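Local coordinates for protein adhesin LabA (Helicobacter pylori, PDB 6GMM) that is a lectin-like outer-membrane adhesin specific for LacdiNAc glycans, through which the bacterium probably attaches to the gastric mucosa, at residues Cys113-Thr116 with Gly117-Pro120. Sequence-based numbering, arbitrary orientation.
Sequences CGTT and GYEP
Thr115 and Tyr118 meet in a local contact round a bend of an irregular surface loop, between strand 111-113 and helix 128-145. No direct hydrogen bond joins 113-116 to 117-120. Between the two segments there is one loose apolar touch, and two waters bridge polar atoms.

The apolar touch is made by the methyl group of Thr115. Its CG2 lies 4.1 Å from CD2 of Tyr118, at the edge of the ring and near the ring plane. With chi1 at -63°, OG1 sits beside the backbone N and CG2 is anti to that N. This places the methyl group beside the carbonyl carbon, from where the chain runs on to Tyr118, while OG1 makes a weak hydrogen bond to Cys83 O.

Water 2 bridges Thr116 and Glu119. It donates to Thr116 O at 2.7 Å and to Glu119 OE2 at 3.0 Å. Thr116 O and Glu119 OE2 are themselves 4.0 Å apart, so the water spans them. The Glu119 chain folds at chi2 (-47°), which brings its carboxylate back towards the bend although its CB points away. OE2 also accepts from Lys87 N, so two donors hold this oxygen. Water 1 accepts from Gly117 N at 2.9 Å and has a weak, 3.3 Å bond with Thr116 OG1. It thus links the threonine hydroxyl to the backbone just after it.

The centre of the contact lies about 40 Å from the centre of the chain, within the SabA-type adhesion domain. On its strand side, Cys113 pairs with Gln96 of the antiparallel strand 96-98 and forms a disulfide with Cys83, and Thr115 has a backbone hydrogen bond with Gly86. Beyond Pro120, which rests on Asn92 and Ser127, the loop continues to helix 128-145.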
ATOM      1  N   CYS A 113      19.928   5.411  30.791  1.00 23.55           N
ATOM      2  CA  CYS A 113      18.609   5.761  31.329  1.00 24.18           C
ATOM      3  C   CYS A 113      18.766   5.636  32.817  1.00 29.76           C
ATOM      4  O   CYS A 113      18.462   4.577  33.368  1.00 30.29           O
ATOM      5  CB  CYS A 113      17.511   4.822  30.819  1.00 24.00           C
ATOM      6  SG  CYS A 113      17.244   4.845  29.027  1.00 26.74           S
ATOM      7  N   GLY A 114      19.310   6.674  33.452  1.00 28.29           N
ATOM      8  CA  GLY A 114      19.549   6.668  34.894  1.00 28.54           C
ATOM      9  C   GLY A 114      18.958   7.831  35.665  1.00 32.80           C
ATOM     10  O   GLY A 114      19.398   8.094  36.792  1.00 33.94           O
ATOM     11  N   THR A 115      17.967   8.542  35.081  1.00 27.00           N
ATOM     12  CA  THR A 115      17.326   9.685  35.742  1.00 27.39           C
ATOM     13  C   THR A 115      16.346   9.243  36.845  1.00 30.62           C
ATOM     14  O   THR A 115      15.412   8.483  36.589  1.00 30.10           O
ATOM     15  CB  THR A 115      16.698  10.607  34.710  1.00 34.30           C
ATOM     16  OG1 THR A 115      17.761  11.096  33.899  1.00 41.80           O
ATOM     17  CG2 THR A 115      15.906  11.776  35.343  1.00 29.71           C
ATOM     18  N   THR A 116      16.546   9.785  38.051  1.00 28.28           N
ATOM     19  CA  THR A 116      15.776   9.496  39.255  1.00 27.77           C
ATOM     20  C   THR A 116      14.991  10.721  39.783  1.00 30.34           C
ATOM     21  O   THR A 116      14.065  10.562  40.591  1.00 29.45           O
ATOM     22  CB  THR A 116      16.744   8.958  40.314  1.00 34.61           C
ATOM     23  OG1 THR A 116      17.862   9.841  40.372  1.00 36.25           O
ATOM     24  CG2 THR A 116      17.239   7.540  40.002  1.00 28.55           C
ATOM     25  N   GLY A 117      15.367  11.917  39.330  1.00 28.43           N
ATOM     26  CA  GLY A 117      14.767  13.169  39.784  1.00 29.65           C
ATOM     27  C   GLY A 117      13.328  13.430  39.378  1.00 34.42           C
ATOM     28  O   GLY A 117      12.694  14.338  39.921  1.00 36.80           O
ATOM     29  N   TYR A 118      12.792  12.626  38.444  1.00 29.54           N
ATOM     30  CA  TYR A 118      11.432  12.737  37.891  1.00 29.42           C
ATOM     31  C   TYR A 118      10.781  11.358  37.731  1.00 30.78           C
ATOM     32  O   TYR A 118      11.494  10.389  37.520  1.00 28.98           O
ATOM     33  CB  TYR A 118      11.496  13.416  36.515  1.00 28.97           C
ATOM     34  CG  TYR A 118      12.116  14.796  36.530  1.00 30.76           C
ATOM     35  CD1 TYR A 118      11.385  15.906  36.949  1.00 33.47           C
ATOM     36  CD2 TYR A 118      13.448  14.988  36.170  1.00 30.77           C
ATOM     37  CE1 TYR A 118      11.948  17.182  36.959  1.00 33.83           C
ATOM     38  CE2 TYR A 118      14.026  16.259  36.185  1.00 31.91           C
ATOM     39  CZ  TYR A 118      13.263  17.355  36.554  1.00 41.15           C
ATOM     40  OH  TYR A 118      13.805  18.616  36.525  1.00 44.53           O
ATOM     41  N   GLU A 119       9.432  11.267  37.791  1.00 29.83           N
ATOM     42  CA  GLU A 119       8.730   9.984  37.621  1.00 29.38           C
ATOM     43  C   GLU A 119       8.314   9.716  36.171  1.00 33.29           C
ATOM     44  O   GLU A 119       7.614  10.537  35.567  1.00 31.88           O
ATOM     45  CB  GLU A 119       7.549   9.845  38.596  1.00 31.48           C
ATOM     46  CG  GLU A 119       7.989   9.747  40.056  1.00 32.75           C
ATOM     47  CD  GLU A 119       9.120   8.765  40.323  1.00 55.32           C
ATOM     48  OE1 GLU A 119       8.893   7.536  40.239  1.00 42.35           O
ATOM     49  OE2 GLU A 119      10.255   9.234  40.563  1.00 59.93           O
ATOM     50  N   PRO A 120       8.749   8.577  35.567  1.00 30.46           N
ATOM     51  CA  PRO A 120       8.400   8.327  34.153  1.00 29.35           C
ATOM     52  C   PRO A 120       6.915   8.253  33.839  1.00 33.40           C
ATOM     53  O   PRO A 120       6.118   7.772  34.640  1.00 34.73           O
ATOM     54  CB  PRO A 120       9.114   7.017  33.824  1.00 30.16           C
ATOM     55  CG  PRO A 120       9.411   6.378  35.114  1.00 34.31           C
ATOM     56  CD  PRO A 120       9.569   7.482  36.127  1.00 30.95           C
TER
HETATM   57  O   HOH W   1      17.976  12.421  38.271  1.00 14.31           O
HETATM   58  O   HOH W   2      11.687  11.743  41.257  1.00 38.94           O